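Local structure of DNA protection during starvation protein (Mycobacterium smegmatis, 2YW6) at residues L35-W40 and S96-T101; R62-E67 and G143-F148; H105-D110 and A154-A159. The protein probably protects DNA from oxidative damage by oxidising iron(II) with hydrogen peroxide and storing it as a ferric mineral inside a hollow shell of twelve identical subunits. All coordinates share one frame; numbering follows the deposited sequence.

Interaction 1: L35-W40 and S96-T101; sequences LKHVHW and SVERDT
His37 meets Val97 and Glu98 as a helix side chain capturing the backbone of a loop. Its CG stands anti to the backbone N (chi1 177°), which carries the imidazole off helix 12-41 toward residues 97 and 98. NE2 donates to Val97 O at 3.1 Å, and the oxygen lies in the plane of the ring, at its edge. The bond is well off straight, with an N-H...O angle of 137°, and the donor sits tilted by 23° from the carbonyl plane. CD2 of His37 is also near the same oxygen, while Glu98 CA, 4.1 Å from His37 NE2, fills in beside that edge. Such a contact ties a long crossover to the four-helix bundle of the ferritin-like fold: just beyond it, residues 100-101 run parallel to 42-43 in a two-stranded pair, and Asp100 bonds through its backbone to Asn41 and Val43. The other ring nitrogen faces a subunit boundary. His37 ND1 is hydrogen-bonded to the backbone N of Gly81 of a second subunit, so one nitrogen donates and the other accepts, which fixes the rotation of the ring. Glu98 takes part through its backbone and CG; its CB points away from the helix, and its carboxylate forms a salt bridge with Lys80 of that same second subunit.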
loop_
_atom_site.group_PDB
_atom_site.type_symbol
_atom_site.label_atom_id
_atom_site.label_comp_id
_atom_site.label_asym_id
_atom_site.label_seq_id
_atom_site.Cartn_x
_atom_site.Cartn_y
_atom_site.Cartn_z
ATOM N N LEU B 35 25.520 -10.309 13.487
ATOM C CA LEU B 35 24.153 -10.811 13.313
ATOM C C LEU B 35 24.007 -11.431 11.935
ATOM O O LEU B 35 23.505 -12.539 11.784
ATOM C CB LEU B 35 23.127 -9.672 13.434
ATOM C CG LEU B 35 22.267 -9.476 14.691
ATOM C CD1 LEU B 35 22.336 -10.709 15.599
ATOM C CD2 LEU B 35 22.730 -8.226 15.405
ATOM N N LYS B 36 24.446 -10.687 10.929
ATOM C CA LYS B 36 24.369 -11.139 9.549
ATOM C C LYS B 36 25.240 -12.375 9.336
ATOM O O LYS B 36 24.825 -13.324 8.664
ATOM C CB LYS B 36 24.814 -10.017 8.608
ATOM C CG LYS B 36 23.863 -9.787 7.450
ATOM C CD LYS B 36 22.493 -9.410 7.943
ATOM C CE LYS B 36 21.539 -9.205 6.773
ATOM N NZ LYS B 36 21.408 -10.457 6.007
ATOM N N HIS B 37 26.437 -12.359 9.922
ATOM C CA HIS B 37 27.365 -13.481 9.819
ATOM C C HIS B 37 26.730 -14.796 10.268
ATOM O O HIS B 37 26.877 -15.814 9.595
ATOM C CB HIS B 37 28.626 -13.238 10.665
ATOM C CG HIS B 37 29.592 -14.388 10.649
ATOM N ND1 HIS B 37 30.525 -14.572 9.647
ATOM C CD2 HIS B 37 29.735 -15.445 11.489
ATOM C CE1 HIS B 37 31.195 -15.687 9.872
ATOM N NE2 HIS B 37 30.737 -16.237 10.979
ATOM N N VAL B 38 26.038 -14.782 11.405
ATOM C CA VAL B 38 25.423 -16.016 11.888
ATOM C C VAL B 38 24.233 -16.375 11.006
ATOM O O VAL B 38 23.972 -17.557 10.763
ATOM C CB VAL B 38 24.966 -15.926 13.387
ATOM C CG1 VAL B 38 25.713 -14.818 14.116
ATOM C CG2 VAL B 38 23.462 -15.754 13.477
ATOM N N HIS B 39 23.517 -15.362 10.520
ATOM C CA HIS B 39 22.381 -15.613 9.651
ATOM C C HIS B 39 22.854 -16.456 8.475
ATOM O O HIS B 39 22.174 -17.397 8.055
ATOM C CB HIS B 39 21.796 -14.303 9.126
ATOM C CG HIS B 39 20.657 -14.490 8.168
ATOM N ND1 HIS B 39 19.398 -13.977 8.399
ATOM C CD2 HIS B 39 20.586 -15.133 6.976
ATOM C CE1 HIS B 39 18.603 -14.297 7.394
ATOM N NE2 HIS B 39 19.299 -14.998 6.517
ATOM N N TRP B 40 24.028 -16.114 7.953
ATOM C CA TRP B 40 24.587 -16.820 6.812
ATOM C C TRP B 40 25.187 -18.176 7.153
ATOM O O TRP B 40 25.212 -19.080 6.320
ATOM C CB TRP B 40 25.658 -15.959 6.134
ATOM C CG TRP B 40 25.158 -14.637 5.644
ATOM C CD1 TRP B 40 23.894 -14.344 5.215
ATOM C CD2 TRP B 40 25.923 -13.432 5.485
ATOM N NE1 TRP B 40 23.825 -13.039 4.803
ATOM C CE2 TRP B 40 25.051 -12.457 4.957
ATOM C CE3 TRP B 40 27.253 -13.088 5.738
ATOM C CZ2 TRP B 40 25.473 -11.149 4.677
ATOM C CZ3 TRP B 40 27.671 -11.778 5.458
ATOM C CH2 TRP B 40 26.779 -10.833 4.932
ATOM N N SER B 96 33.733 -15.822 16.402
ATOM C CA SER B 96 34.503 -16.886 15.788
ATOM C C SER B 96 33.780 -18.183 15.453
ATOM O O SER B 96 34.427 -19.177 15.121
ATOM C CB SER B 96 35.724 -17.178 16.665
ATOM O OG SER B 96 35.382 -17.129 18.041
ATOM N N VAL B 97 32.453 -18.195 15.537
ATOM C CA VAL B 97 31.714 -19.406 15.191
ATOM C C VAL B 97 31.349 -19.262 13.723
ATOM O O VAL B 97 30.800 -18.232 13.325
ATOM C CB VAL B 97 30.411 -19.551 15.994
ATOM C CG1 VAL B 97 29.742 -20.863 15.637
ATOM C CG2 VAL B 97 30.693 -19.471 17.484
ATOM N N GLU B 98 31.647 -20.282 12.922
ATOM C CA GLU B 98 31.347 -20.224 11.495
ATOM C C GLU B 98 30.188 -21.120 11.098
ATOM O O GLU B 98 29.151 -21.106 11.751
ATOM C CB GLU B 98 32.604 -20.564 10.708
ATOM C CG GLU B 98 33.645 -19.469 10.813
ATOM C CD GLU B 98 35.048 -19.965 10.560
ATOM O OE1 GLU B 98 35.269 -20.649 9.537
ATOM O OE2 GLU B 98 35.936 -19.660 11.384
ATOM N N ARG B 99 30.347 -21.876 10.019
ATOM C CA ARG B 99 29.288 -22.788 9.579
ATOM C C ARG B 99 28.959 -23.592 10.846
ATOM O O ARG B 99 29.846 -24.227 11.415
ATOM C CB ARG B 99 29.839 -23.719 8.499
ATOM C CG ARG B 99 28.812 -24.526 7.730
ATOM C CD ARG B 99 28.535 -23.867 6.394
ATOM N NE ARG B 99 27.953 -24.781 5.416
ATOM C CZ ARG B 99 27.787 -24.481 4.131
ATOM N NH1 ARG B 99 28.162 -23.293 3.674
ATOM N NH2 ARG B 99 27.249 -25.367 3.300
ATOM N N ASP B 100 27.718 -23.567 11.311
ATOM C CA ASP B 100 27.411 -24.310 12.525
ATOM C C ASP B 100 25.918 -24.381 12.795
ATOM O O ASP B 100 25.119 -23.823 12.051
ATOM C CB ASP B 100 28.145 -23.680 13.721
ATOM C CG ASP B 100 28.705 -24.721 14.678
ATOM O OD1 ASP B 100 29.590 -24.385 15.490
ATOM O OD2 ASP B 100 28.258 -25.882 14.622
ATOM N N THR B 101 25.544 -25.074 13.863
ATOM C CA THR B 101 24.140 -25.248 14.219
ATOM C C THR B 101 23.549 -24.074 14.991
ATOM O O THR B 101 24.259 -23.137 15.380
ATOM C CB THR B 101 23.931 -26.529 15.063
ATOM O OG1 THR B 101 24.649 -26.418 16.300
ATOM C CG2 THR B 101 24.429 -27.746 14.307
#

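Interaction 2: R62-E67 and G143-F148; sequences RGYADE and GELEKF
With chi1 at -67°, Tyr64 has CG anti to its carbonyl carbon, and the ring reaches across from helix 47-75 toward Glu144 and Leu145. Glu144 has a similar first torsion (-66°) and bends again at chi2, so that CB and CG meet the tyrosine while the carboxylate leads away. Tyr64 OH is modelled 3.1 Å from Glu144 CG, a value too short to trust in detail at this resolution; the hydroxyl faces methylenes, and no hydrogen bond joins the two residues. Their side chains cross at about a right angle, with ring and carboxylate planes 44° apart. Leu145 CD1 completes the contact at the ring edge, near its plane, 4.4 Å from Tyr64 CE2. The backbones stay well apart, Tyr64 CA and Leu145 CA 10.5 Å from each other, and the long tyrosine spans much of the interval. His141 stacks on Tyr64, which would limit the turning of its ring, and is also hydrogen-bonded to Glu67. Two turns of the ferritin-like four-helix bundle are thus joined in its interior, and the turn bearing Tyr64 also carries Asp66, a probable iron ligand of the ferroxidase site shared between two subunits.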
loop_
_atom_site.group_PDB
_atom_site.type_symbol
_atom_site.label_atom_id
_atom_site.label_comp_id
_atom_site.label_asym_id
_atom_site.label_seq_id
_atom_site.Cartn_x
_atom_site.Cartn_y
_atom_site.Cartn_z
ATOM N N ARG B 62 20.933 -1.735 12.758
ATOM C CA ARG B 62 21.495 -0.880 11.710
ATOM C C ARG B 62 20.936 0.535 11.864
ATOM O O ARG B 62 21.644 1.539 11.694
ATOM C CB ARG B 62 21.115 -1.420 10.329
ATOM C CG ARG B 62 22.067 -2.459 9.791
ATOM C CD ARG B 62 21.510 -3.141 8.537
ATOM N NE ARG B 62 22.491 -4.059 7.950
ATOM C CZ ARG B 62 22.248 -4.866 6.917
ATOM N NH1 ARG B 62 21.051 -4.874 6.352
ATOM N NH2 ARG B 62 23.197 -5.680 6.450
ATOM N N GLY B 63 19.643 0.599 12.169
ATOM C CA GLY B 63 18.979 1.876 12.351
ATOM C C GLY B 63 19.474 2.541 13.610
ATOM O O GLY B 63 19.564 3.760 13.673
ATOM N N TYR B 64 19.791 1.745 14.623
ATOM C CA TYR B 64 20.293 2.322 15.864
ATOM C C TYR B 64 21.677 2.933 15.610
ATOM O O TYR B 64 22.059 3.907 16.262
ATOM C CB TYR B 64 20.394 1.263 16.978
ATOM C CG TYR B 64 19.073 0.708 17.477
ATOM C CD1 TYR B 64 17.859 1.341 17.194
ATOM C CD2 TYR B 64 19.047 -0.418 18.300
ATOM C CE1 TYR B 64 16.659 0.865 17.716
ATOM C CE2 TYR B 64 17.862 -0.898 18.827
ATOM C CZ TYR B 64 16.669 -0.256 18.540
ATOM O OH TYR B 64 15.489 -0.736 19.088
ATOM N N ALA B 65 22.422 2.354 14.668
ATOM C CA ALA B 65 23.744 2.864 14.340
ATOM C C ALA B 65 23.584 4.252 13.725
ATOM O O ALA B 65 24.360 5.175 14.023
ATOM C CB ALA B 65 24.450 1.934 13.364
ATOM N N ASP B 66 22.570 4.401 12.875
ATOM C CA ASP B 66 22.321 5.691 12.245
ATOM C C ASP B 66 21.980 6.734 13.296
ATOM O O ASP B 66 22.545 7.825 13.286
ATOM C CB ASP B 66 21.197 5.583 11.221
ATOM C CG ASP B 66 21.660 4.962 9.931
ATOM O OD1 ASP B 66 20.850 4.842 8.987
ATOM O OD2 ASP B 66 22.845 4.589 9.860
ATOM N N GLU B 67 21.055 6.387 14.195
ATOM C CA GLU B 67 20.623 7.266 15.290
ATOM C C GLU B 67 21.829 7.679 16.138
ATOM O O GLU B 67 22.143 8.862 16.263
ATOM C CB GLU B 67 19.586 6.538 16.161
ATOM C CG GLU B 67 18.177 6.569 15.585
ATOM C CD GLU B 67 17.276 5.422 16.041
ATOM O OE1 GLU B 67 17.304 5.035 17.229
ATOM O OE2 GLU B 67 16.515 4.914 15.193
ATOM N N GLY B 143 15.512 -1.775 25.279
ATOM C CA GLY B 143 14.292 -2.566 25.267
ATOM C C GLY B 143 14.328 -3.666 24.216
ATOM O O GLY B 143 14.010 -4.826 24.500
ATOM N N GLU B 144 14.721 -3.306 22.997
ATOM C CA GLU B 144 14.799 -4.270 21.907
ATOM C C GLU B 144 16.005 -5.189 22.061
ATOM O O GLU B 144 15.890 -6.391 21.853
ATOM C CB GLU B 144 14.836 -3.537 20.569
ATOM C CG GLU B 144 13.546 -2.789 20.283
ATOM C CD GLU B 144 12.364 -3.727 20.082
ATOM O OE1 GLU B 144 11.212 -3.253 20.025
ATOM O OE2 GLU B 144 12.588 -4.946 19.971
ATOM N N LEU B 145 17.157 -4.631 22.438
ATOM C CA LEU B 145 18.357 -5.441 22.654
ATOM C C LEU B 145 18.083 -6.553 23.653
ATOM O O LEU B 145 18.490 -7.690 23.448
ATOM C CB LEU B 145 19.504 -4.588 23.195
ATOM C CG LEU B 145 20.459 -3.892 22.220
ATOM C CD1 LEU B 145 20.030 -4.161 20.775
ATOM C CD2 LEU B 145 20.501 -2.399 22.536
ATOM N N GLU B 146 17.399 -6.223 24.740
ATOM C CA GLU B 146 17.088 -7.214 25.762
ATOM C C GLU B 146 16.007 -8.199 25.341
ATOM O O GLU B 146 16.081 -9.382 25.666
ATOM C CB GLU B 146 16.688 -6.510 27.050
ATOM C CG GLU B 146 17.883 -6.017 27.827
ATOM C CD GLU B 146 17.512 -5.038 28.906
ATOM O OE1 GLU B 146 16.414 -5.195 29.486
ATOM O OE2 GLU B 146 18.324 -4.126 29.175
ATOM N N LYS B 147 14.997 -7.712 24.628
ATOM C CA LYS B 147 13.945 -8.593 24.159
ATOM C C LYS B 147 14.563 -9.620 23.210
ATOM O O LYS B 147 14.276 -10.811 23.289
ATOM C CB LYS B 147 12.856 -7.811 23.418
ATOM C CG LYS B 147 11.772 -8.728 22.864
ATOM C CD LYS B 147 11.101 -8.178 21.614
ATOM C CE LYS B 147 9.996 -7.206 21.961
ATOM N NZ LYS B 147 9.099 -6.955 20.793
ATOM N N PHE B 148 15.418 -9.156 22.311
ATOM C CA PHE B 148 16.055 -10.053 21.362
ATOM C C PHE B 148 16.848 -11.170 22.043
ATOM O O PHE B 148 16.779 -12.330 21.623
ATOM C CB PHE B 148 16.990 -9.279 20.429
ATOM C CG PHE B 148 17.559 -10.121 19.330
ATOM C CD1 PHE B 148 16.800 -10.418 18.200
ATOM C CD2 PHE B 148 18.837 -10.658 19.443
ATOM C CE1 PHE B 148 17.310 -11.235 17.198
ATOM C CE2 PHE B 148 19.360 -11.478 18.450
ATOM C CZ PHE B 148 18.598 -11.772 17.324
#

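Interaction 3: H105-D110 and A154-A159; sequences HLAALD and AHLESA
Leu106 projects from helix 102-127 onto His155 and Leu156, and its atoms divide the contact between them. CB packs against the isobutyl group of Leu156, 3.8 Å from Leu156 CD2 and somewhat farther from Leu156 CG. CG of Leu106 then forks, and of its two methyls CD2 is the one that meets this segment, at the root of the His155 imidazole, which it approaches obliquely. The 3.2 Å between Leu106 CD2 and His155 CB is shorter than a normal carbon-carbon contact and doubtful at this resolution. Leu156, with CG beside its backbone N (chi1 -52°), spreads its two methyls over the helix surface: CD2 takes Leu106 CB, and CD1 reaches Ala107 CA at 3.8 Å, with Ala107 CB a little more distant. No hydrogen bond crosses this apolar junction; His155 ND1 instead bonds to Phe151 O, one turn back in the chain, while Phe47 of a fifth subunit meets the His155 ring edge-to-face. Asp110 and Arg153 add a salt bridge alongside. Leu106 touches Val50 and His155 touches Met53, both on helix 47-75, so residues of helices 102-127, 132-155 and 47-75 meet here.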
loop_
_atom_site.group_PDB
_atom_site.type_symbol
_atom_site.label_atom_id
_atom_site.label_comp_id
_atom_site.label_asym_id
_atom_site.label_seq_id
_atom_site.Cartn_x
_atom_site.Cartn_y
_atom_site.Cartn_z
ATOM N N HIS B 105 25.493 -21.214 17.566
ATOM C CA HIS B 105 25.380 -19.794 17.273
ATOM C C HIS B 105 24.533 -19.056 18.301
ATOM O O HIS B 105 24.860 -17.927 18.684
ATOM C CB HIS B 105 24.810 -19.565 15.870
ATOM C CG HIS B 105 25.813 -19.750 14.776
ATOM N ND1 HIS B 105 26.923 -18.943 14.635
ATOM C CD2 HIS B 105 25.882 -20.662 13.772
ATOM C CE1 HIS B 105 27.629 -19.346 13.596
ATOM N NE2 HIS B 105 27.022 -20.387 13.052
ATOM N N LEU B 106 23.457 -19.670 18.771
ATOM C CA LEU B 106 22.634 -18.969 19.744
ATOM C C LEU B 106 23.355 -18.773 21.071
ATOM O O LEU B 106 23.285 -17.700 21.669
ATOM C CB LEU B 106 21.291 -19.685 19.915
ATOM C CG LEU B 106 20.177 -19.038 19.065
ATOM C CD1 LEU B 106 20.682 -18.582 17.699
ATOM C CD2 LEU B 106 19.063 -20.034 18.895
ATOM N N ALA B 107 24.079 -19.796 21.507
ATOM C CA ALA B 107 24.825 -19.723 22.754
ATOM C C ALA B 107 25.839 -18.589 22.657
ATOM O O ALA B 107 25.976 -17.780 23.587
ATOM C CB ALA B 107 25.538 -21.053 23.018
ATOM N N ALA B 108 26.540 -18.534 21.521
ATOM C CA ALA B 108 27.547 -17.504 21.272
ATOM C C ALA B 108 26.900 -16.121 21.254
ATOM O O ALA B 108 27.430 -15.185 21.853
ATOM C CB ALA B 108 28.275 -17.773 19.935
ATOM N N LEU B 109 25.755 -16.002 20.572
ATOM C CA LEU B 109 25.033 -14.726 20.473
ATOM C C LEU B 109 24.504 -14.252 21.817
ATOM O O LEU B 109 24.482 -13.049 22.093
ATOM C CB LEU B 109 23.862 -14.826 19.487
ATOM C CG LEU B 109 24.126 -14.508 18.014
ATOM C CD1 LEU B 109 22.822 -14.610 17.275
ATOM C CD2 LEU B 109 24.709 -13.112 17.856
ATOM N N ASP B 110 24.056 -15.195 22.641
ATOM C CA ASP B 110 23.561 -14.860 23.969
ATOM C C ASP B 110 24.714 -14.154 24.696
ATOM O O ASP B 110 24.524 -13.123 25.365
ATOM C CB ASP B 110 23.178 -16.136 24.724
ATOM C CG ASP B 110 22.513 -15.850 26.057
ATOM O OD1 ASP B 110 22.496 -16.749 26.919
ATOM O OD2 ASP B 110 21.993 -14.732 26.243
ATOM N N ALA B 154 15.464 -18.260 24.678
ATOM C CA ALA B 154 14.283 -19.110 24.566
ATOM C C ALA B 154 14.535 -20.341 23.706
ATOM O O ALA B 154 13.896 -21.367 23.905
ATOM C CB ALA B 154 13.106 -18.308 24.001
ATOM N N HIS B 155 15.450 -20.247 22.745
ATOM C CA HIS B 155 15.757 -21.404 21.899
ATOM C C HIS B 155 16.579 -22.435 22.667
ATOM O O HIS B 155 16.457 -23.643 22.443
ATOM C CB HIS B 155 16.599 -21.024 20.684
ATOM C CG HIS B 155 15.830 -20.430 19.549
ATOM N ND1 HIS B 155 15.487 -19.094 19.500
ATOM C CD2 HIS B 155 15.401 -20.971 18.389
ATOM C CE1 HIS B 155 14.883 -18.842 18.353
ATOM N NE2 HIS B 155 14.818 -19.966 17.661
ATOM N N LEU B 156 17.448 -21.947 23.543
ATOM C CA LEU B 156 18.318 -22.818 24.311
ATOM C C LEU B 156 17.623 -23.402 25.540
ATOM O O LEU B 156 18.281 -23.896 26.454
ATOM C CB LEU B 156 19.574 -22.038 24.730
ATOM C CG LEU B 156 20.343 -21.308 23.623
ATOM C CD1 LEU B 156 21.448 -20.457 24.235
ATOM C CD2 LEU B 156 20.924 -22.310 22.653
ATOM N N GLU B 157 16.298 -23.347 25.567
ATOM C CA GLU B 157 15.555 -23.878 26.699
ATOM C C GLU B 157 14.600 -24.969 26.254
ATOM O O GLU B 157 13.414 -24.718 26.069
ATOM C CB GLU B 157 14.772 -22.763 27.391
ATOM C CG GLU B 157 15.626 -21.810 28.209
ATOM C CD GLU B 157 14.804 -20.726 28.877
ATOM O OE1 GLU B 157 13.786 -21.061 29.522
ATOM O OE2 GLU B 157 15.175 -19.539 28.764
ATOM N N SER B 158 15.116 -26.182 26.091
ATOM C CA SER B 158 14.295 -27.302 25.654
ATOM C C SER B 158 13.461 -27.907 26.779
ATOM O O SER B 158 13.161 -29.100 26.767
ATOM C CB SER B 158 15.180 -28.375 25.025
ATOM O OG SER B 158 15.896 -27.844 23.926
ATOM N N ALA B 159 13.092 -27.070 27.745
ATOM C CA ALA B 159 12.278 -27.477 28.889
ATOM C C ALA B 159 12.184 -26.319 29.875
ATOM O O ALA B 159 11.143 -26.102 30.495
ATOM C CB ALA B 159 12.882 -28.700 29.579
#

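In the fold
From the N terminus, helix 12-41 supplies the first partner of interaction 1, which closes at residues 96-101 after the chain has passed through helix 47-75 and the short helix 83-89. Interaction 2 opens within that span, at 62-67, and closes only at 143-148, so the two cross; they also touch, Leu35 against Phe148. Interaction 3 begins at 105-110, once interaction 1 has closed, and ends at 154-159, beyond the close of interaction 2, which it therefore crosses too. His105 packs on Val97, putting interactions 1 and 3 side by side, while helix 132-155 is common to interactions 2 and 3. Between them, the three contacts involve all four long helices and the crossover.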